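Local coordinates for protein XPF endonuclease (Aeropyrum pernix, PDB 2BGW) that acts as a structure-specific endonuclease of nucleotide excision repair, binding DNA and magnesium and probably cutting DNA near junctions of single and double strands, at residues L44-D47 / S48-V51; F59-S62 / L63-R67; R93-R96 / G97-R100; S101-A104 / A105-A108; D122-G125 / T126-I130. All blocks are in the same frame, centred on the assembly; numbering follows the deposited sequence.

How the contacts relate
Followed from the N terminus, the five contacts come strictly in series; none nests within or crosses another, and each joins neighbouring residues of one continuous stretch. Contact 1 is the one that closes a strand-to-strand loop, turning the central hairpin of the sheet. Contact 2 lies at the end of helix 56-65, contact 3 at the entry to helix 99-112 and contact 4 within that same helix; these three touch one another, with Leu-63 and Tyr-95 packing on Leu-102. Contact 5 begins helix 123-137, whose Ile-130 packs on Val-45 and Val-51 of contact 1. Contacts 1, 3, 4 and 5 also reach the second subunit.

Contact 1. Residues L44-D47 / S48-V51; sequences LVSD and SIIV
Val-45 and Val-51 meet through one methyl each, CG2 against CG2 at 3.6 Å, their side chains slanting across one another. Both valines place CG2 beside the backbone N and CG1 anti to it (chi1 167° for Val-45, 165° for Val-51), which turns the touching methyls inward. Val-45 also leans on Ile-49, its CB lying 3.9 Å from Ile-49 CG2. Leu-44 and Ile-50 pack differently: their side chains stand at about a right angle, and the end methyls Leu-44 CD1 and Ile-50 CD1 approach to 4.2 Å. These residues belong to a beta hairpin, strands 43-46 and 49-55, in the central mixed sheet of the ERCC4 nuclease domain; Leu-44 and Ile-50 form an antiparallel non-hydrogen-bonded pair. The firmer of the bonds between the strands runs from Val-45 N to Ile-49 O, 3.1 Å long with an N-H...O angle of 161°. A type I turn from Ser-46 to Ile-49 reverses the chain. At the turn Ser-46 OG takes a weak bond from Ser-48 N at 3.4 Å, and rests equally near Ile-49 CG1. The carboxylate of Asp-47 instead forms a salt bridge with Arg-157. Val-45 touches Leu-133 of helix 123-137, while Leu-44 and Ile-50 both touch Tyr-79; along the second strand the chain runs from Val-51 into Glu-52 and Arg-53 of the magnesium site.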
loop_
_atom_site.group_PDB
_atom_site.type_symbol
_atom_site.label_atom_id
_atom_site.label_comp_id
_atom_site.label_asym_id
_atom_site.label_seq_id
_atom_site.Cartn_x
_atom_site.Cartn_y
_atom_site.Cartn_z
ATOM N N LEU A 44 -3.258 5.215 7.912
ATOM C CA LEU A 44 -3.053 6.220 6.891
ATOM C C LEU A 44 -1.843 7.098 7.257
ATOM O O LEU A 44 -1.858 7.855 8.231
ATOM C CB LEU A 44 -4.332 7.051 6.675
ATOM C CG LEU A 44 -4.206 8.098 5.556
ATOM C CD1 LEU A 44 -4.215 7.484 4.163
ATOM C CD2 LEU A 44 -5.245 9.152 5.671
ATOM N N VAL A 45 -0.807 7.029 6.447
ATOM C CA VAL A 45 0.468 7.637 6.785
ATOM C C VAL A 45 0.716 9.020 6.142
ATOM O O VAL A 45 1.203 9.926 6.784
ATOM C CB VAL A 45 1.593 6.642 6.466
ATOM C CG1 VAL A 45 2.935 7.310 6.491
ATOM C CG2 VAL A 45 1.542 5.541 7.457
ATOM N N SER A 46 0.397 9.176 4.876
ATOM C CA SER A 46 0.539 10.438 4.212
ATOM C C SER A 46 -0.564 10.334 3.191
ATOM O O SER A 46 -1.268 9.331 3.179
ATOM C CB SER A 46 1.921 10.542 3.571
ATOM O OG SER A 46 1.995 9.876 2.319
ATOM N N ASP A 47 -0.744 11.333 2.326
ATOM C CA ASP A 47 -1.911 11.304 1.421
ATOM C C ASP A 47 -1.890 10.120 0.456
ATOM O O ASP A 47 -2.914 9.737 -0.086
ATOM C CB ASP A 47 -2.167 12.633 0.678
ATOM C CG ASP A 47 -3.563 12.644 -0.036
ATOM O OD1 ASP A 47 -4.620 12.738 0.673
ATOM O OD2 ASP A 47 -3.607 12.507 -1.305
ATOM N N SER A 48 -0.733 9.515 0.267
ATOM C CA SER A 48 -0.624 8.469 -0.734
ATOM C C SER A 48 0.143 7.244 -0.252
ATOM O O SER A 48 0.593 6.431 -1.072
ATOM C CB SER A 48 0.063 9.050 -1.951
ATOM O OG SER A 48 1.139 9.850 -1.504
ATOM N N ILE A 49 0.285 7.122 1.067
ATOM C CA ILE A 49 0.849 5.937 1.674
ATOM C C ILE A 49 -0.129 5.262 2.631
ATOM O O ILE A 49 -0.485 5.820 3.663
ATOM C CB ILE A 49 2.148 6.264 2.406
ATOM C CG1 ILE A 49 3.153 6.860 1.407
ATOM C CG2 ILE A 49 2.669 5.017 3.060
ATOM C CD1 ILE A 49 4.542 7.141 1.919
ATOM N N ILE A 50 -0.570 4.059 2.284
ATOM C CA ILE A 50 -1.412 3.294 3.187
ATOM C C ILE A 50 -0.571 2.145 3.748
ATOM O O ILE A 50 0.324 1.624 3.066
ATOM C CB ILE A 50 -2.714 2.786 2.489
ATOM C CG1 ILE A 50 -3.715 2.258 3.498
ATOM C CG2 ILE A 50 -2.422 1.689 1.502
ATOM C CD1 ILE A 50 -4.488 3.310 4.157
ATOM N N VAL A 51 -0.862 1.774 4.994
ATOM C CA VAL A 51 -0.160 0.721 5.712
ATOM C C VAL A 51 -1.175 -0.302 6.195
ATOM O O VAL A 51 -2.219 0.055 6.775
ATOM C CB VAL A 51 0.605 1.296 6.943
ATOM C CG1 VAL A 51 1.043 0.196 7.915
ATOM C CG2 VAL A 51 1.793 2.100 6.501
#

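Contact 2. Residues F59-S62 / L63-R67; sequences FAKS and LFDGR
The carbonyl oxygen of Lys-61 is gripped by two amides of the following turn. Asp-65 N donates to Lys-61 O at 2.9 Å, in the carbonyl plane and with an N-H...O angle of 157°, whereas the bond from Phe-64 N to the same oxygen is weak and bent. Ala-60 O is shared in the same manner: Phe-64 N approaches it nearly head-on at 3.3 Å, and Leu-63 N adds a weak second bond. The ring of Phe-64 slants past this carbonyl, its CD1 coming within 3.4 Å of Ala-60 O, and Leu-63 CG lies over one face toward the rim. Among the charged side chains Lys-61 is drawn out nearly straight, yet it is its CE that comes nearest Asp-65, 4.0 Å from OD2; NZ remains 5.0 Å from that oxygen, too far for a salt bridge, though the opposite charges may still attract weakly. Arg-67 NH1 forms a long salt bridge to Asp-65 OD2, with the oxygen well out of the guanidinium plane and no N-H aimed at it. Near the helix end Ser-62 CB and Arg-67 CB touch at 3.7 Å, while Gly-66 N reaches back to Ser-62 O through a weak bond. Leu-63 meanwhile packs against Leu-68 and Phe-69 of the next helix. Gly-66, a glycine with a positive phi of 95°, is the first residue past the helix end, where helix 56-65 gives way to helix 67-78 in the nuclease domain.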
loop_
_atom_site.group_PDB
_atom_site.type_symbol
_atom_site.label_atom_id
_atom_site.label_comp_id
_atom_site.label_asym_id
_atom_site.label_seq_id
_atom_site.Cartn_x
_atom_site.Cartn_y
_atom_site.Cartn_z
ATOM N N PHE A 59 -0.525 -12.973 8.241
ATOM C CA PHE A 59 -0.052 -12.948 6.879
ATOM C C PHE A 59 -0.269 -14.303 6.249
ATOM O O PHE A 59 -0.890 -14.399 5.183
ATOM C CB PHE A 59 1.403 -12.575 6.766
ATOM C CG PHE A 59 1.853 -12.432 5.360
ATOM C CD1 PHE A 59 1.620 -11.260 4.664
ATOM C CD2 PHE A 59 2.493 -13.477 4.715
ATOM C CE1 PHE A 59 2.037 -11.121 3.348
ATOM C CE2 PHE A 59 2.913 -13.348 3.396
ATOM C CZ PHE A 59 2.682 -12.165 2.714
ATOM N N ALA A 60 0.228 -15.345 6.925
ATOM C CA ALA A 60 0.119 -16.724 6.451
ATOM C C ALA A 60 -1.340 -17.114 6.277
ATOM O O ALA A 60 -1.763 -17.460 5.165
ATOM C CB ALA A 60 0.810 -17.659 7.397
ATOM N N LYS A 61 -2.106 -17.005 7.364
ATOM C CA LYS A 61 -3.515 -17.378 7.372
ATOM C C LYS A 61 -4.235 -16.835 6.129
ATOM O O LYS A 61 -4.749 -17.593 5.294
ATOM C CB LYS A 61 -4.181 -16.930 8.667
ATOM C CG LYS A 61 -5.534 -17.554 8.889
ATOM C CD LYS A 61 -6.372 -16.899 10.045
ATOM C CE LYS A 61 -7.918 -17.132 9.778
ATOM N NZ LYS A 61 -8.880 -16.790 10.886
ATOM N N SER A 62 -4.200 -15.528 5.952
ATOM C CA SER A 62 -4.907 -14.933 4.827
ATOM C C SER A 62 -4.331 -15.302 3.452
ATOM O O SER A 62 -5.057 -15.234 2.468
ATOM C CB SER A 62 -4.946 -13.429 4.978
ATOM O OG SER A 62 -3.736 -12.922 4.461
ATOM N N LEU A 63 -3.051 -15.671 3.362
ATOM C CA LEU A 63 -2.539 -16.172 2.087
ATOM C C LEU A 63 -3.369 -17.375 1.693
ATOM O O LEU A 63 -3.799 -17.477 0.557
ATOM C CB LEU A 63 -1.057 -16.556 2.135
ATOM C CG LEU A 63 -0.418 -17.282 0.921
ATOM C CD1 LEU A 63 -0.694 -16.620 -0.435
ATOM C CD2 LEU A 63 1.097 -17.530 1.080
ATOM N N PHE A 64 -3.638 -18.273 2.635
ATOM C CA PHE A 64 -4.340 -19.498 2.292
ATOM C C PHE A 64 -5.856 -19.349 2.302
ATOM O O PHE A 64 -6.533 -20.153 1.685
ATOM C CB PHE A 64 -3.875 -20.659 3.166
ATOM C CG PHE A 64 -2.386 -20.867 3.139
ATOM C CD1 PHE A 64 -1.623 -20.699 4.299
ATOM C CD2 PHE A 64 -1.737 -21.193 1.944
ATOM C CE1 PHE A 64 -0.247 -20.880 4.277
ATOM C CE2 PHE A 64 -0.353 -21.365 1.905
ATOM C CZ PHE A 64 0.392 -21.214 3.077
ATOM N N ASP A 65 -6.385 -18.355 3.022
ATOM C CA ASP A 65 -7.791 -17.938 2.913
ATOM C C ASP A 65 -8.148 -17.530 1.503
ATOM O O ASP A 65 -9.257 -17.764 1.064
ATOM C CB ASP A 65 -8.041 -16.698 3.756
ATOM C CG ASP A 65 -8.252 -17.009 5.207
ATOM O OD1 ASP A 65 -8.204 -18.205 5.583
ATOM O OD2 ASP A 65 -8.468 -16.043 5.987
ATOM N N GLY A 66 -7.215 -16.892 0.804
ATOM C CA GLY A 66 -7.561 -16.158 -0.401
ATOM C C GLY A 66 -7.778 -14.685 -0.079
ATOM O O GLY A 66 -7.731 -13.825 -0.968
ATOM N N ARG A 67 -8.015 -14.395 1.202
ATOM C CA ARG A 67 -8.113 -13.027 1.695
ATOM C C ARG A 67 -6.927 -12.117 1.295
ATOM O O ARG A 67 -7.147 -10.988 0.852
ATOM C CB ARG A 67 -8.225 -13.040 3.201
ATOM C CG ARG A 67 -9.598 -13.188 3.751
ATOM C CD ARG A 67 -9.525 -12.691 5.185
ATOM N NE ARG A 67 -10.802 -12.780 5.891
ATOM C CZ ARG A 67 -10.925 -12.975 7.214
ATOM N NH1 ARG A 67 -9.838 -13.115 7.990
ATOM N NH2 ARG A 67 -12.142 -13.048 7.774
#

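Contact 3. Residues R93-R96 / G97-R100; sequences RRYR and GRER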
loop_
_atom_site.group_PDB
_atom_site.type_symbol
_atom_site.label_atom_id
_atom_site.label_comp_id
_atom_site.label_asym_id
_atom_site.label_seq_id
_atom_site.Cartn_x
_atom_site.Cartn_y
_atom_site.Cartn_z
ATOM N N ARG A 93 6.296 -20.999 13.303
ATOM C CA ARG A 93 6.432 -22.460 13.499
ATOM C C ARG A 93 5.308 -23.232 12.767
ATOM O O ARG A 93 5.558 -23.955 11.796
ATOM C CB ARG A 93 6.507 -22.834 15.004
ATOM N N ARG A 94 4.071 -23.024 13.204
ATOM C CA ARG A 94 2.913 -23.696 12.619
ATOM C C ARG A 94 2.845 -23.791 11.060
ATOM O O ARG A 94 1.918 -24.407 10.513
ATOM C CB ARG A 94 1.642 -23.058 13.202
ATOM C CG ARG A 94 0.514 -22.996 12.222
ATOM C CD ARG A 94 -0.782 -22.514 12.802
ATOM N NE ARG A 94 -1.823 -22.856 11.837
ATOM C CZ ARG A 94 -3.124 -22.926 12.099
ATOM N NH1 ARG A 94 -3.567 -22.661 13.328
ATOM N NH2 ARG A 94 -3.984 -23.251 11.121
ATOM N N TYR A 95 3.817 -23.198 10.356
ATOM C CA TYR A 95 3.748 -23.038 8.886
ATOM C C TYR A 95 4.986 -23.458 8.120
ATOM O O TYR A 95 5.068 -23.231 6.904
ATOM C CB TYR A 95 3.404 -21.603 8.501
ATOM C CG TYR A 95 1.957 -21.281 8.631
ATOM C CD1 TYR A 95 1.454 -20.707 9.798
ATOM C CD2 TYR A 95 1.077 -21.554 7.596
ATOM C CE1 TYR A 95 0.100 -20.407 9.935
ATOM C CE2 TYR A 95 -0.279 -21.268 7.718
ATOM C CZ TYR A 95 -0.756 -20.699 8.891
ATOM O OH TYR A 95 -2.101 -20.424 8.998
ATOM N N ARG A 96 5.938 -24.071 8.823
ATOM C CA ARG A 96 7.138 -24.643 8.209
ATOM C C ARG A 96 6.809 -25.510 7.009
ATOM O O ARG A 96 5.697 -26.077 6.916
ATOM C CB ARG A 96 7.858 -25.520 9.213
ATOM C CG ARG A 96 8.894 -24.803 10.016
ATOM C CD ARG A 96 8.451 -24.646 11.451
ATOM N NE ARG A 96 9.358 -23.764 12.187
ATOM C CZ ARG A 96 9.621 -23.868 13.490
ATOM N NH1 ARG A 96 9.051 -24.836 14.219
ATOM N NH2 ARG A 96 10.465 -23.015 14.061
ATOM N N GLY A 97 7.768 -25.637 6.097
ATOM C CA GLY A 97 7.580 -26.564 4.980
ATOM C C GLY A 97 6.651 -25.958 3.949
ATOM O O GLY A 97 6.925 -26.049 2.752
ATOM N N ARG A 98 5.570 -25.315 4.409
ATOM C CA ARG A 98 4.780 -24.404 3.560
ATOM C C ARG A 98 5.521 -23.099 3.185
ATOM O O ARG A 98 4.927 -22.215 2.610
ATOM C CB ARG A 98 3.437 -24.057 4.220
ATOM C CG ARG A 98 2.344 -25.125 4.127
ATOM C CD ARG A 98 1.615 -25.243 5.476
ATOM N NE ARG A 98 0.202 -24.847 5.429
ATOM C CZ ARG A 98 -0.580 -24.679 6.509
ATOM N NH1 ARG A 98 -0.079 -24.848 7.740
ATOM N NH2 ARG A 98 -1.866 -24.332 6.373
ATOM N N GLU A 99 6.808 -22.985 3.488
ATOM C CA GLU A 99 7.575 -21.776 3.157
ATOM C C GLU A 99 7.665 -21.416 1.679
ATOM O O GLU A 99 7.862 -20.239 1.344
ATOM C CB GLU A 99 9.029 -21.894 3.574
ATOM C CG GLU A 99 9.370 -22.728 4.750
ATOM C CD GLU A 99 10.803 -22.452 5.107
ATOM O OE1 GLU A 99 11.709 -22.819 4.308
ATOM O OE2 GLU A 99 11.019 -21.810 6.162
ATOM N N ARG A 100 7.618 -22.417 0.795
ATOM C CA ARG A 100 7.713 -22.126 -0.628
ATOM C C ARG A 100 6.553 -21.209 -0.941
ATOM O O ARG A 100 6.731 -20.236 -1.654
ATOM C CB ARG A 100 7.647 -23.371 -1.495
ATOM C CG ARG A 100 7.716 -23.076 -2.998
ATOM C CD ARG A 100 9.087 -23.471 -3.583
ATOM N NE ARG A 100 9.231 -23.161 -5.011
ATOM C CZ ARG A 100 8.570 -23.777 -5.998
ATOM N NH1 ARG A 100 7.698 -24.749 -5.716
ATOM N NH2 ARG A 100 8.759 -23.409 -7.275
HETATM O O HOH W 1 -3.286 -24.545 8.589
#
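Arg-98 reaches back from the start of a helix to the ring of Tyr-95, and its side chain can be followed atom by atom. CB sits 3.2 Å from Tyr-95 O. CG lies beside the backbone N (chi1 -78°), and bends at the next two torsions bring the guanidinium alongside the CD2-CE2 side of the ring. NE comes within 4.0 Å of Tyr-95 CD2, and CZ lies 3.6 Å from Tyr-95 CE2. The guanidinium plane is turned 25° from the ring plane, with CE2 over one face but offset toward the rim, so only the CD2-CE2 side of the ring meets the guanidinium, and this is not a full stack. NH1 is 3.5 Å from Tyr-95 CD2, and at the guanidinium edge it passes 3.4 Å from Arg-94 O. NH2 ends at a water lying in the guanidinium plane: Arg-98 NH2 donates to water 1 at 2.6 Å, and Arg-94 NH2 donates to the same water 1 at 2.9 Å. This shared acceptor bridges two like-charged side chains and probably eases the repulsion between them. Tyr-95 itself is buried against Ala-60 and Lys-61 of helix 56-65. Further on, Arg-100 forms a salt bridge with Glu-131 of the second subunit. Gly-97, with phi 77°, turns the chain just ahead of Arg-98, which occupies the N-cap position of helix 99-112; the contact thus marks the passage from the loop after strand 81-87 into the helix of a beta-alpha-beta unit.

Contact 4. Residues S101-A104 / A105-A108; sequences SLYA and AMAA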
loop_
_atom_site.group_PDB
_atom_site.type_symbol
_atom_site.label_atom_id
_atom_site.label_comp_id
_atom_site.label_asym_id
_atom_site.label_seq_id
_atom_site.Cartn_x
_atom_site.Cartn_y
_atom_site.Cartn_z
ATOM N N SER A 101 5.383 -21.503 -0.371
ATOM C CA SER A 101 4.218 -20.650 -0.500
ATOM C C SER A 101 4.503 -19.230 -0.009
ATOM O O SER A 101 4.484 -18.283 -0.796
ATOM C CB SER A 101 3.052 -21.232 0.285
ATOM O OG SER A 101 2.314 -22.109 -0.515
ATOM N N LEU A 102 4.777 -19.095 1.288
ATOM C CA LEU A 102 4.906 -17.796 1.924
ATOM C C LEU A 102 5.839 -16.841 1.159
ATOM O O LEU A 102 5.400 -15.771 0.709
ATOM C CB LEU A 102 5.291 -17.955 3.393
ATOM C CG LEU A 102 4.141 -18.538 4.214
ATOM C CD1 LEU A 102 4.510 -18.746 5.660
ATOM C CD2 LEU A 102 2.939 -17.659 4.156
ATOM N N TYR A 103 7.095 -17.243 0.965
ATOM C CA TYR A 103 8.062 -16.384 0.305
ATOM C C TYR A 103 7.608 -16.087 -1.120
ATOM O O TYR A 103 7.769 -14.965 -1.597
ATOM C CB TYR A 103 9.479 -16.980 0.319
ATOM C CG TYR A 103 10.101 -17.108 1.695
ATOM C CD1 TYR A 103 10.394 -18.363 2.239
ATOM C CD2 TYR A 103 10.395 -15.977 2.466
ATOM C CE1 TYR A 103 10.965 -18.498 3.521
ATOM C CE2 TYR A 103 10.978 -16.102 3.753
ATOM C CZ TYR A 103 11.254 -17.375 4.263
ATOM O OH TYR A 103 11.804 -17.509 5.509
ATOM N N ALA A 104 7.024 -17.073 -1.799
ATOM C CA ALA A 104 6.516 -16.849 -3.160
ATOM C C ALA A 104 5.452 -15.755 -3.151
ATOM O O ALA A 104 5.464 -14.869 -4.002
ATOM C CB ALA A 104 5.975 -18.119 -3.766
ATOM N N ALA A 105 4.556 -15.799 -2.176
ATOM C CA ALA A 105 3.564 -14.756 -2.042
ATOM C C ALA A 105 4.276 -13.408 -1.935
ATOM O O ALA A 105 4.002 -12.480 -2.698
ATOM C CB ALA A 105 2.688 -15.000 -0.816
ATOM N N MET A 106 5.207 -13.318 -0.995
ATOM C CA MET A 106 5.932 -12.090 -0.768
ATOM C C MET A 106 6.464 -11.527 -2.066
ATOM O O MET A 106 6.188 -10.384 -2.402
ATOM C CB MET A 106 7.062 -12.346 0.202
ATOM C CG MET A 106 6.559 -12.700 1.561
ATOM S SD MET A 106 7.937 -13.094 2.607
ATOM C CE MET A 106 7.068 -13.134 4.194
ATOM N N ALA A 107 7.188 -12.352 -2.814
ATOM C CA ALA A 107 7.726 -11.954 -4.097
ATOM C C ALA A 107 6.654 -11.471 -5.096
ATOM O O ALA A 107 6.912 -10.562 -5.885
ATOM C CB ALA A 107 8.540 -13.074 -4.671
ATOM N N ALA A 108 5.464 -12.070 -5.044
ATOM C CA ALA A 108 4.334 -11.701 -5.929
ATOM C C ALA A 108 3.630 -10.395 -5.539
ATOM O O ALA A 108 3.349 -9.562 -6.412
ATOM C CB ALA A 108 3.305 -12.844 -6.019
#
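Helix 99-112 is the crossover helix of a beta-alpha-beta unit between strands 81-87 and 116-120, and a Met-aromatic contact runs along its side. Tyr-103 and Met-106 run alongside each other in one direction. Met-106 SD touches Tyr-103 CD2 at 3.8 Å and stands 5.0 Å from the ring centroid, 64° off the ring normal, an oblique approach. In both residues CG lies beside the backbone N (chi1 -66° in each), and the methionine continues extended, which carries its sulfur back alongside the tyrosine. Beneath them run regular helical bonds: Ala-105 N to Ser-101 O at 2.8 Å, Met-106 N to Leu-102 O at 3.0 Å, and Ala-107 N to Tyr-103 O at 2.9 Å, the last nearly straight at 172°. Leu-102 and Ala-105 pack on Leu-63 of helix 56-65. Toward the second subunit, Met-106 meets its Met-118, Ala-104 and Ala-107 meet its Ser-132, and Tyr-103 OH forms a weak hydrogen bond with its Met-121 N. The chemistry is thus mostly apolar: the alanines are consistent with close packing against neighbouring elements, and the ring and thioether both meet the partner chain.

Contact 5. Residues D122-G125 / T126-I130; sequences DPKG and TALVI
Leu-128 follows the stem of Lys-124 one turn further along the helix, Lys-124 CG to Leu-128 CD1 at 4.1 Å. The leucine has its CG beside the backbone N (chi1 -67°), which directs CD1 back to that stem. Helical bonds run beneath the pair, from Leu-128 N to Lys-124 O at 2.8 Å and from Val-129 N to Gly-125 O at 2.9 Å. The turn before is set by an N-cap: Asp-122 OD2 accepts from Gly-125 N at 3.0 Å, met nearly end-on to the C-O bond, while Thr-126 N donates to Asp-122 O at 3.2 Å. Further out, Thr-126 OG1 is hydrogen-bonded to Glu-87 and Thr-120. The side chain of Thr-126 lies about 4 Å from that of Arg-53, which belongs to the magnesium site. Across the dimer, Lys-124 NZ makes a salt bridge with Glu-99 of the second subunit, and Leu-128 and Val-129 pack on Tyr-103 of that chain. A carboxylate at the cap probably offsets the positive end of the helix dipole, and the apolar stem of the lysine packs against the leucine while its charge is paired across the subunit boundary.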
loop_
_atom_site.group_PDB
_atom_site.type_symbol
_atom_site.label_atom_id
_atom_site.label_comp_id
_atom_site.label_asym_id
_atom_site.label_seq_id
_atom_site.Cartn_x
_atom_site.Cartn_y
_atom_site.Cartn_z
ATOM N N ASP A 122 8.074 -6.967 16.574
ATOM C CA ASP A 122 7.040 -6.832 17.567
ATOM C C ASP A 122 6.326 -5.570 17.191
ATOM O O ASP A 122 6.813 -4.859 16.319
ATOM C CB ASP A 122 7.657 -6.673 18.958
ATOM C CG ASP A 122 9.003 -5.955 18.938
ATOM O OD1 ASP A 122 9.923 -6.444 19.615
ATOM O OD2 ASP A 122 9.168 -4.915 18.259
ATOM N N PRO A 123 5.176 -5.274 17.829
ATOM C CA PRO A 123 4.472 -3.989 17.721
ATOM C C PRO A 123 5.361 -2.728 17.724
ATOM O O PRO A 123 5.193 -1.844 16.870
ATOM C CB PRO A 123 3.582 -4.005 18.966
ATOM C CG PRO A 123 3.195 -5.429 19.082
ATOM C CD PRO A 123 4.430 -6.208 18.688
ATOM N N LYS A 124 6.289 -2.647 18.681
ATOM C CA LYS A 124 7.194 -1.504 18.798
ATOM C C LYS A 124 7.942 -1.294 17.491
ATOM O O LYS A 124 8.185 -0.174 17.086
ATOM C CB LYS A 124 8.185 -1.735 19.943
ATOM C CG LYS A 124 8.991 -0.532 20.324
ATOM C CD LYS A 124 10.344 -0.919 20.844
ATOM C CE LYS A 124 11.039 0.274 21.504
ATOM N NZ LYS A 124 12.497 -0.009 21.739
ATOM N N GLY A 125 8.297 -2.384 16.833
ATOM C CA GLY A 125 8.969 -2.291 15.557
ATOM C C GLY A 125 8.046 -1.706 14.503
ATOM O O GLY A 125 8.441 -0.855 13.701
ATOM N N THR A 126 6.804 -2.170 14.500
ATOM C CA THR A 126 5.803 -1.694 13.548
ATOM C C THR A 126 5.556 -0.222 13.810
ATOM O O THR A 126 5.553 0.588 12.869
ATOM C CB THR A 126 4.509 -2.498 13.667
ATOM O OG1 THR A 126 4.849 -3.893 13.665
ATOM C CG2 THR A 126 3.568 -2.198 12.516
ATOM N N ALA A 127 5.420 0.107 15.097
ATOM C CA ALA A 127 5.258 1.476 15.547
ATOM C C ALA A 127 6.446 2.372 15.146
ATOM O O ALA A 127 6.254 3.524 14.747
ATOM C CB ALA A 127 5.025 1.500 16.986
ATOM N N LEU A 128 7.655 1.834 15.179
ATOM C CA LEU A 128 8.793 2.591 14.693
ATOM C C LEU A 128 8.757 2.803 13.176
ATOM O O LEU A 128 9.007 3.902 12.690
ATOM C CB LEU A 128 10.109 1.951 15.138
ATOM C CG LEU A 128 10.305 2.027 16.657
ATOM C CD1 LEU A 128 11.214 0.923 17.168
ATOM C CD2 LEU A 128 10.832 3.390 17.055
ATOM N N VAL A 129 8.434 1.756 12.435
ATOM C CA VAL A 129 8.435 1.818 10.985
ATOM C C VAL A 129 7.353 2.777 10.533
ATOM O O VAL A 129 7.554 3.582 9.619
ATOM C CB VAL A 129 8.195 0.412 10.393
ATOM C CG1 VAL A 129 8.073 0.434 8.891
ATOM C CG2 VAL A 129 9.327 -0.470 10.777
ATOM N N ILE A 130 6.195 2.706 11.178
ATOM C CA ILE A 130 5.107 3.608 10.802
ATOM C C ILE A 130 5.559 5.036 11.070
ATOM O O ILE A 130 5.406 5.909 10.233
ATOM C CB ILE A 130 3.786 3.318 11.550
ATOM C CG1 ILE A 130 3.167 2.009 11.042
ATOM C CG2 ILE A 130 2.809 4.492 11.349
ATOM C CD1 ILE A 130 2.105 1.448 11.948
#